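Long-range contacts in LPS-assembly lipoprotein (Caulobacter crescentus, PDB 4KWY), which probably acts as an LptE-family partner in lipopolysaccharide assembly at the outer membrane: residues A[21-30]-A[115-126]; A[5-13]-A[127-135]. All blocks are in the same frame, centred on the assembly; numbering follows the deposited sequence.

Interaction 1 (A[21-30]-A[115-126]); sequences RGGYLLREQL and QERAAAEAARKI
The CA atoms of Leu26 and Ala119 come within 4.7 Å where helix 21-30 packs on helix 115-126. The axes approach to 8.4 Å and cross at -52°. This suits i+4 ridges from both helices, Leu26-Leu30 on one and Ala119-Ala123 on the other.

Leu26 is a knob in a hole made by Ala119, Ala122, Ala123 and Ile126. Its CB does not aim at the partner helix, but with CG anti to the backbone N (chi1 -177°) the methyls come close to it. Leu26 CD1 lies 3.5 Å from Ala119 O, and Leu26 CD2 meets Ile126 CD1 tip to tip. Leu30 crosses Ile126 at about a right angle, CD2 to CG2. Gln29 CB lies 3.6 Å from Ala123 CB, and the chain then bends so that its amide runs over Ala120. Leu25 CB rests on Ala119 CB.

At the Arg21 end of the contact, Arg21 NE donates to Gln115 OE1 at 2.7 Å, nearly straight (170°). The acceptor lies in the guanidinium plane, but NE sits above the amide plane. NH2 adds a weak bond to the same oxygen. Leu25 CD1 covers one face of the Arg21 guanidinium, 3.6 Å above its plane. A long salt bridge joins Arg21 NH2 to Glu116 OE2, 3.8 Å apart, and a water links NH1 to that carboxylate.

The small alanines thus allow close backbone approach, while Gln115 and Leu25 limit how Arg21 can turn.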
loop_
_atom_site.group_PDB
_atom_site.type_symbol
_atom_site.label_atom_id
_atom_site.label_comp_id
_atom_site.label_asym_id
_atom_site.label_seq_id
_atom_site.Cartn_x
_atom_site.Cartn_y
_atom_site.Cartn_z
ATOM N N ARG A 21 4.978 -10.332 0.576
ATOM C CA ARG A 21 3.511 -10.357 0.664
ATOM C C ARG A 21 2.935 -8.930 0.783
ATOM O O ARG A 21 2.012 -8.603 0.036
ATOM C CB ARG A 21 2.976 -11.261 1.791
ATOM C CG ARG A 21 1.451 -11.364 1.710
ATOM C CD ARG A 21 0.856 -12.631 2.260
ATOM N NE ARG A 21 -0.462 -12.367 2.834
ATOM C CZ ARG A 21 -1.605 -12.446 2.163
ATOM N NH1 ARG A 21 -1.611 -12.820 0.887
ATOM N NH2 ARG A 21 -2.752 -12.141 2.759
ATOM N N GLY A 22 3.522 -8.105 1.656
ATOM C CA GLY A 22 3.136 -6.712 1.863
ATOM C C GLY A 22 3.196 -5.851 0.620
ATOM O O GLY A 22 2.216 -5.181 0.286
ATOM N N GLY A 23 4.326 -5.899 -0.095
ATOM C CA GLY A 23 4.491 -5.156 -1.340
ATOM C C GLY A 23 3.569 -5.674 -2.419
ATOM O O GLY A 23 3.052 -4.889 -3.220
ATOM N N TYR A 24 3.327 -7.010 -2.433
ATOM C CA TYR A 24 2.397 -7.616 -3.383
ATOM C C TYR A 24 0.984 -7.109 -3.113
ATOM O O TYR A 24 0.336 -6.637 -4.035
ATOM C CB TYR A 24 2.454 -9.159 -3.329
ATOM C CG TYR A 24 1.422 -9.855 -4.199
ATOM C CD1 TYR A 24 1.621 -10.010 -5.572
ATOM C CD2 TYR A 24 0.249 -10.370 -3.646
ATOM C CE1 TYR A 24 0.671 -10.648 -6.377
ATOM C CE2 TYR A 24 -0.712 -11.002 -4.440
ATOM C CZ TYR A 24 -0.493 -11.150 -5.803
ATOM O OH TYR A 24 -1.444 -11.787 -6.572
ATOM N N LEU A 25 0.518 -7.188 -1.856
ATOM C CA LEU A 25 -0.815 -6.731 -1.453
ATOM C C LEU A 25 -0.974 -5.219 -1.647
ATOM O O LEU A 25 -1.987 -4.785 -2.192
ATOM C CB LEU A 25 -1.137 -7.115 0.002
ATOM C CG LEU A 25 -1.372 -8.607 0.335
ATOM C CD1 LEU A 25 -1.612 -8.791 1.824
ATOM C CD2 LEU A 25 -2.567 -9.195 -0.432
ATOM N N LEU A 26 0.024 -4.421 -1.226
ATOM C CA LEU A 26 -0.032 -2.966 -1.366
ATOM C C LEU A 26 -0.047 -2.569 -2.828
ATOM O O LEU A 26 -0.840 -1.716 -3.190
ATOM C CB LEU A 26 1.116 -2.251 -0.604
ATOM C CG LEU A 26 1.112 -0.703 -0.630
ATOM C CD1 LEU A 26 -0.225 -0.132 -0.241
ATOM C CD2 LEU A 26 2.149 -0.146 0.239
ATOM N N ARG A 27 0.798 -3.186 -3.667
ATOM C CA ARG A 27 0.871 -2.901 -5.112
ATOM C C ARG A 27 -0.481 -3.184 -5.784
ATOM O O ARG A 27 -0.972 -2.346 -6.545
ATOM C CB ARG A 27 1.985 -3.735 -5.767
ATOM C CG ARG A 27 2.354 -3.312 -7.196
ATOM C CD ARG A 27 2.917 -4.439 -8.068
ATOM N NE ARG A 27 3.950 -5.255 -7.413
ATOM C CZ ARG A 27 3.816 -6.548 -7.099
ATOM N NH1 ARG A 27 2.690 -7.198 -7.383
ATOM N NH2 ARG A 27 4.800 -7.195 -6.485
ATOM N N GLU A 28 -1.084 -4.350 -5.465
ATOM C CA GLU A 28 -2.385 -4.810 -5.949
ATOM C C GLU A 28 -3.450 -3.789 -5.571
ATOM O O GLU A 28 -4.230 -3.394 -6.434
ATOM C CB GLU A 28 -2.709 -6.190 -5.341
ATOM C CG GLU A 28 -3.727 -7.015 -6.111
ATOM C CD GLU A 28 -4.133 -8.333 -5.470
ATOM O OE1 GLU A 28 -4.356 -8.365 -4.236
ATOM O OE2 GLU A 28 -4.278 -9.326 -6.220
ATOM N N GLN A 29 -3.433 -3.305 -4.311
ATOM C CA GLN A 29 -4.370 -2.308 -3.800
ATOM C C GLN A 29 -4.184 -0.962 -4.464
ATOM O O GLN A 29 -5.173 -0.290 -4.727
ATOM C CB GLN A 29 -4.231 -2.159 -2.274
ATOM C CG GLN A 29 -4.988 -3.211 -1.454
ATOM C CD GLN A 29 -6.447 -3.278 -1.819
ATOM O OE1 GLN A 29 -7.163 -2.278 -1.799
ATOM N NE2 GLN A 29 -6.880 -4.432 -2.281
ATOM N N LEU A 30 -2.930 -0.549 -4.694
ATOM C CA LEU A 30 -2.609 0.722 -5.334
ATOM C C LEU A 30 -2.956 0.676 -6.832
ATOM O O LEU A 30 -3.488 1.654 -7.330
ATOM C CB LEU A 30 -1.131 1.095 -5.125
ATOM C CG LEU A 30 -0.786 1.798 -3.819
ATOM C CD1 LEU A 30 0.679 1.764 -3.571
ATOM C CD2 LEU A 30 -1.224 3.248 -3.833
ATOM N N GLN A 115 -4.124 -8.373 6.919
ATOM C CA GLN A 115 -3.088 -7.946 5.976
ATOM C C GLN A 115 -3.670 -7.170 4.769
ATOM O O GLN A 115 -3.111 -6.137 4.365
ATOM C CB GLN A 115 -2.305 -9.164 5.513
ATOM C CG GLN A 115 -1.379 -9.667 6.606
ATOM C CD GLN A 115 -0.486 -10.772 6.156
ATOM O OE1 GLN A 115 -0.885 -11.667 5.394
ATOM N NE2 GLN A 115 0.734 -10.751 6.661
ATOM N N GLU A 116 -4.818 -7.629 4.248
ATOM C CA GLU A 116 -5.535 -6.988 3.146
ATOM C C GLU A 116 -6.063 -5.610 3.573
ATOM O O GLU A 116 -5.953 -4.638 2.820
ATOM C CB GLU A 116 -6.684 -7.890 2.665
ATOM C CG GLU A 116 -6.241 -8.861 1.580
ATOM C CD GLU A 116 -6.813 -10.269 1.635
ATOM O OE1 GLU A 116 -7.974 -10.433 2.085
ATOM O OE2 GLU A 116 -6.101 -11.207 1.198
ATOM N N ARG A 117 -6.598 -5.520 4.807
ATOM C CA ARG A 117 -7.142 -4.294 5.370
ATOM C C ARG A 117 -6.026 -3.262 5.629
ATOM O O ARG A 117 -6.222 -2.075 5.353
ATOM C CB ARG A 117 -7.931 -4.614 6.634
ATOM C CG ARG A 117 -9.280 -5.262 6.308
ATOM C CD ARG A 117 -10.180 -5.291 7.527
ATOM N NE ARG A 117 -9.807 -6.345 8.462
ATOM C CZ ARG A 117 -9.207 -6.136 9.628
ATOM N NH1 ARG A 117 -8.923 -4.901 10.026
ATOM N NH2 ARG A 117 -8.896 -7.157 10.410
ATOM N N ALA A 118 -4.843 -3.719 6.092
ATOM C CA ALA A 118 -3.674 -2.849 6.284
ATOM C C ALA A 118 -3.244 -2.293 4.933
ATOM O O ALA A 118 -3.165 -1.073 4.774
ATOM C CB ALA A 118 -2.541 -3.626 6.945
ATOM N N ALA A 119 -3.090 -3.185 3.926
ATOM C CA ALA A 119 -2.683 -2.806 2.563
ATOM C C ALA A 119 -3.691 -1.837 1.905
ATOM O O ALA A 119 -3.268 -0.921 1.203
ATOM C CB ALA A 119 -2.495 -4.041 1.693
ATOM N N ALA A 120 -5.008 -2.050 2.122
ATOM C CA ALA A 120 -6.094 -1.218 1.590
ATOM C C ALA A 120 -6.036 0.186 2.188
ATOM O O ALA A 120 -6.082 1.145 1.435
ATOM C CB ALA A 120 -7.440 -1.871 1.864
ATOM N N GLU A 121 -5.843 0.306 3.508
ATOM C CA GLU A 121 -5.713 1.607 4.195
ATOM C C GLU A 121 -4.407 2.311 3.827
ATOM O O GLU A 121 -4.431 3.525 3.653
ATOM C CB GLU A 121 -5.831 1.466 5.724
ATOM C CG GLU A 121 -5.842 2.782 6.522
ATOM C CD GLU A 121 -6.757 3.939 6.132
ATOM O OE1 GLU A 121 -7.789 3.711 5.455
ATOM O OE2 GLU A 121 -6.452 5.082 6.547
ATOM N N ALA A 122 -3.277 1.570 3.712
ATOM C CA ALA A 122 -1.998 2.135 3.269
ATOM C C ALA A 122 -2.136 2.688 1.863
ATOM O O ALA A 122 -1.710 3.817 1.631
ATOM C CB ALA A 122 -0.898 1.095 3.325
ATOM N N ALA A 123 -2.813 1.931 0.947
ATOM C CA ALA A 123 -3.073 2.313 -0.449
ATOM C C ALA A 123 -3.891 3.573 -0.518
ATOM O O ALA A 123 -3.545 4.466 -1.274
ATOM C CB ALA A 123 -3.782 1.198 -1.183
ATOM N N ARG A 124 -4.939 3.664 0.313
ATOM C CA ARG A 124 -5.838 4.802 0.421
ATOM C C ARG A 124 -5.079 6.064 0.875
ATOM O O ARG A 124 -5.270 7.113 0.280
ATOM C CB ARG A 124 -6.974 4.453 1.400
ATOM C CG ARG A 124 -8.075 5.485 1.501
ATOM C CD ARG A 124 -9.040 5.105 2.599
ATOM N NE ARG A 124 -10.085 6.114 2.813
ATOM C CZ ARG A 124 -11.388 5.844 2.827
ATOM N NH1 ARG A 124 -11.819 4.606 2.616
ATOM N NH2 ARG A 124 -12.268 6.805 3.073
ATOM N N LYS A 125 -4.211 5.952 1.896
ATOM C CA LYS A 125 -3.388 7.057 2.430
ATOM C C LYS A 125 -2.370 7.584 1.390
ATOM O O LYS A 125 -2.209 8.789 1.268
ATOM C CB LYS A 125 -2.650 6.600 3.698
ATOM C CG LYS A 125 -3.503 6.629 4.942
ATOM C CD LYS A 125 -2.783 5.997 6.092
ATOM C CE LYS A 125 -2.520 6.981 7.199
ATOM N NZ LYS A 125 -1.976 6.307 8.412
ATOM N N ILE A 126 -1.689 6.684 0.665
ATOM C CA ILE A 126 -0.723 7.019 -0.379
ATOM C C ILE A 126 -1.449 7.696 -1.602
ATOM O O ILE A 126 -0.961 8.710 -2.115
ATOM C CB ILE A 126 0.071 5.746 -0.799
ATOM C CG1 ILE A 126 0.943 5.232 0.356
ATOM C CG2 ILE A 126 0.926 6.010 -2.078
ATOM C CD1 ILE A 126 1.568 3.844 0.089
HETATM O O HOH W 1 -4.753 -13.405 0.336
#

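Interaction 2 (A[5-13]-A[127-135]); sequences GVESGLSSI and QLDLATWLA
Leu128 O on helix 127-135 accepts two bonds from Thr132, one from the backbone N and one from OG1. The Thr132 OG1 bond is 2.6 Å to Leu128 O, and the two donors come from opposite faces of the carbonyl plane. On helix 5-10, Glu7 O is gripped in a similar way by N and OG of Ser11. There the hydroxyl lies in the carbonyl plane, on a lone pair. Both oxygens lie away from the interface, which is apolar.

The helix axes come within 9.3 Å, with an angle of 124° between their directions. The nearest CA pair is Val6 and Leu134. Leu10 is a knob among Gln127, Leu130, Ala131 and Leu134. Its CG is anti to the carbonyl carbon (chi1 -75°), which sends both methyls over the partner helix. Leu10 CD1 meets Ala131 CB at 4.0 Å, and Leu10 CD2 lies 3.6 Å from Leu134 CD1. Leu134 points back at helix 5-10. Gly9 has no side chain there, and Leu134 CD1 reaches Gly9 C at 3.6 Å.

Val6 and Leu134 lie alongside each other, pointing opposite ways. Val6 CG1 sits 3.7 Å from Ala131 O. CG2 lies over the backbone at Ala135, near the exposed end of the contact.

A type I turn from Leu10 to Ile13 leads into strand 13-17. Ile13 CD1 then touches Leu130 CD1 at 3.9 Å and meets Leu134 tip to tip. Leu34 of helix 21-34 packs on both Leu10 and Ile13, while Leu46 and Leu78 of the sheet touch Ile13 and Leu130. The result is an apolar corner of an alpha/beta sandwich, with a short N-terminal helix laid across the end of the long C-terminal one.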
loop_
_atom_site.group_PDB
_atom_site.type_symbol
_atom_site.label_atom_id
_atom_site.label_comp_id
_atom_site.label_asym_id
_atom_site.label_seq_id
_atom_site.Cartn_x
_atom_site.Cartn_y
_atom_site.Cartn_z
ATOM N N GLY A 5 -7.939 15.183 -15.055
ATOM C CA GLY A 5 -6.511 15.165 -15.368
ATOM C C GLY A 5 -5.687 14.575 -14.233
ATOM O O GLY A 5 -4.605 14.027 -14.471
ATOM N N VAL A 6 -6.206 14.695 -12.979
ATOM C CA VAL A 6 -5.614 14.152 -11.745
ATOM C C VAL A 6 -5.814 12.631 -11.766
ATOM O O VAL A 6 -4.873 11.887 -11.504
ATOM C CB VAL A 6 -6.201 14.818 -10.460
ATOM C CG1 VAL A 6 -5.722 14.121 -9.181
ATOM C CG2 VAL A 6 -5.882 16.308 -10.415
ATOM N N GLU A 7 -7.032 12.179 -12.125
ATOM C CA GLU A 7 -7.408 10.764 -12.231
ATOM C C GLU A 7 -6.636 10.101 -13.387
ATOM O O GLU A 7 -6.244 8.937 -13.270
ATOM C CB GLU A 7 -8.936 10.621 -12.408
ATOM C CG GLU A 7 -9.713 10.929 -11.132
ATOM C CD GLU A 7 -11.143 11.421 -11.254
ATOM O OE1 GLU A 7 -11.523 11.939 -12.330
ATOM O OE2 GLU A 7 -11.869 11.345 -10.236
ATOM N N SER A 8 -6.393 10.870 -14.479
ATOM C CA SER A 8 -5.603 10.485 -15.660
ATOM C C SER A 8 -4.109 10.404 -15.279
ATOM O O SER A 8 -3.370 9.578 -15.825
ATOM C CB SER A 8 -5.816 11.491 -16.790
ATOM O OG SER A 8 -4.855 11.388 -17.828
ATOM N N GLY A 9 -3.698 11.279 -14.359
ATOM C CA GLY A 9 -2.347 11.349 -13.827
ATOM C C GLY A 9 -2.079 10.207 -12.868
ATOM O O GLY A 9 -1.000 9.608 -12.901
ATOM N N LEU A 10 -3.068 9.886 -12.017
ATOM C CA LEU A 10 -2.949 8.804 -11.043
ATOM C C LEU A 10 -2.809 7.458 -11.746
ATOM O O LEU A 10 -1.973 6.647 -11.342
ATOM C CB LEU A 10 -4.138 8.769 -10.062
ATOM C CG LEU A 10 -4.173 9.827 -8.966
ATOM C CD1 LEU A 10 -5.561 9.947 -8.396
ATOM C CD2 LEU A 10 -3.154 9.549 -7.872
ATOM N N SER A 11 -3.578 7.239 -12.829
ATOM C CA SER A 11 -3.509 5.984 -13.563
ATOM C C SER A 11 -2.235 5.912 -14.415
ATOM O O SER A 11 -1.934 4.831 -14.923
ATOM C CB SER A 11 -4.768 5.751 -14.396
ATOM O OG SER A 11 -5.049 6.814 -15.292
ATOM N N SER A 12 -1.451 7.032 -14.521
ATOM C CA SER A 12 -0.158 7.037 -15.236
ATOM C C SER A 12 0.981 6.550 -14.305
ATOM O O SER A 12 2.103 6.349 -14.767
ATOM C CB SER A 12 0.162 8.417 -15.808
ATOM O OG SER A 12 0.568 9.336 -14.805
ATOM N N ILE A 13 0.680 6.339 -13.003
ATOM C CA ILE A 13 1.648 5.881 -11.997
ATOM C C ILE A 13 1.725 4.338 -11.980
ATOM O O ILE A 13 0.747 3.644 -11.670
ATOM C CB ILE A 13 1.356 6.447 -10.580
ATOM C CG1 ILE A 13 1.371 7.989 -10.551
ATOM C CG2 ILE A 13 2.331 5.886 -9.569
ATOM C CD1 ILE A 13 0.793 8.629 -9.238
ATOM N N GLN A 127 -2.616 7.125 -2.037
ATOM C CA GLN A 127 -3.429 7.580 -3.175
ATOM C C GLN A 127 -3.896 8.980 -2.952
ATOM O O GLN A 127 -3.903 9.745 -3.895
ATOM C CB GLN A 127 -4.636 6.650 -3.408
ATOM C CG GLN A 127 -5.432 6.924 -4.690
ATOM C CD GLN A 127 -6.834 7.406 -4.401
ATOM O OE1 GLN A 127 -7.709 6.642 -3.980
ATOM N NE2 GLN A 127 -7.081 8.684 -4.629
ATOM N N LEU A 128 -4.293 9.311 -1.718
ATOM C CA LEU A 128 -4.743 10.632 -1.296
ATOM C C LEU A 128 -3.559 11.596 -1.318
ATOM O O LEU A 128 -3.697 12.711 -1.801
ATOM C CB LEU A 128 -5.387 10.538 0.112
ATOM C CG LEU A 128 -5.531 11.851 0.914
ATOM C CD1 LEU A 128 -6.705 12.687 0.417
ATOM C CD2 LEU A 128 -5.629 11.601 2.408
ATOM N N ASP A 129 -2.394 11.151 -0.834
ATOM C CA ASP A 129 -1.147 11.925 -0.814
ATOM C C ASP A 129 -0.654 12.249 -2.265
ATOM O O ASP A 129 -0.279 13.392 -2.549
ATOM C CB ASP A 129 -0.095 11.145 -0.031
ATOM C CG ASP A 129 1.175 11.887 0.270
ATOM O OD1 ASP A 129 1.930 12.173 -0.684
ATOM O OD2 ASP A 129 1.462 12.100 1.466
ATOM N N LEU A 130 -0.724 11.267 -3.169
ATOM C CA LEU A 130 -0.345 11.416 -4.576
ATOM C C LEU A 130 -1.356 12.280 -5.340
ATOM O O LEU A 130 -0.946 13.052 -6.219
ATOM C CB LEU A 130 -0.234 10.062 -5.267
ATOM C CG LEU A 130 0.867 9.115 -4.841
ATOM C CD1 LEU A 130 0.631 7.776 -5.457
ATOM C CD2 LEU A 130 2.233 9.589 -5.265
ATOM N N ALA A 131 -2.679 12.130 -5.034
ATOM C CA ALA A 131 -3.756 12.913 -5.673
ATOM C C ALA A 131 -3.634 14.381 -5.307
ATOM O O ALA A 131 -3.898 15.232 -6.150
ATOM C CB ALA A 131 -5.122 12.391 -5.273
ATOM N N THR A 132 -3.178 14.662 -4.072
ATOM C CA THR A 132 -2.919 15.997 -3.527
ATOM C C THR A 132 -1.721 16.602 -4.264
ATOM O O THR A 132 -1.726 17.785 -4.586
ATOM C CB THR A 132 -2.692 15.896 -1.994
ATOM O OG1 THR A 132 -3.851 15.308 -1.393
ATOM C CG2 THR A 132 -2.416 17.252 -1.329
ATOM N N TRP A 133 -0.717 15.778 -4.549
ATOM C CA TRP A 133 0.510 16.180 -5.247
ATOM C C TRP A 133 0.224 16.498 -6.756
ATOM O O TRP A 133 0.613 17.566 -7.235
ATOM C CB TRP A 133 1.571 15.086 -5.051
ATOM C CG TRP A 133 2.914 15.455 -5.579
ATOM C CD1 TRP A 133 3.859 16.226 -4.969
ATOM C CD2 TRP A 133 3.471 15.042 -6.826
ATOM N NE1 TRP A 133 4.972 16.330 -5.772
ATOM C CE2 TRP A 133 4.758 15.619 -6.923
ATOM C CE3 TRP A 133 2.985 14.280 -7.904
ATOM C CZ2 TRP A 133 5.571 15.438 -8.043
ATOM C CZ3 TRP A 133 3.793 14.103 -9.015
ATOM C CH2 TRP A 133 5.067 14.676 -9.075
ATOM N N LEU A 134 -0.516 15.602 -7.455
ATOM C CA LEU A 134 -0.968 15.727 -8.849
ATOM C C LEU A 134 -2.030 16.839 -9.044
ATOM O O LEU A 134 -2.214 17.314 -10.172
ATOM C CB LEU A 134 -1.574 14.407 -9.338
ATOM C CG LEU A 134 -0.649 13.315 -9.845
ATOM C CD1 LEU A 134 -1.381 12.010 -9.870
ATOM C CD2 LEU A 134 -0.091 13.632 -11.250
ATOM N N ALA A 135 -2.776 17.199 -7.966
ATOM C CA ALA A 135 -3.777 18.274 -7.997
ATOM C C ALA A 135 -3.089 19.631 -8.111
ATOM O O ALA A 135 -3.660 20.554 -8.709
ATOM C CB ALA A 135 -4.669 18.230 -6.764
#

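Overall arrangement
Both interactions use helix 104-135, with segments 115-126 and 127-135 following one another directly. Their centres are about 17 Å apart. The centre of interaction 1 lies about 3 Å from the chain centre, that of interaction 2 about 15 Å from it. Along the chain the order is 5-13, 21-30, 115-126, 127-135, so the segments of interaction 2 enclose those of interaction 1 in sequence. Strand 13-17 joins the two N-terminal segments. Strands 44-50 and 67-80 of the mixed sheet touch both contacts. The long C-terminal helix therefore joins the N-terminal elements to one helical layer on the sheet, consistent with the alpha/beta fold of the LptE family.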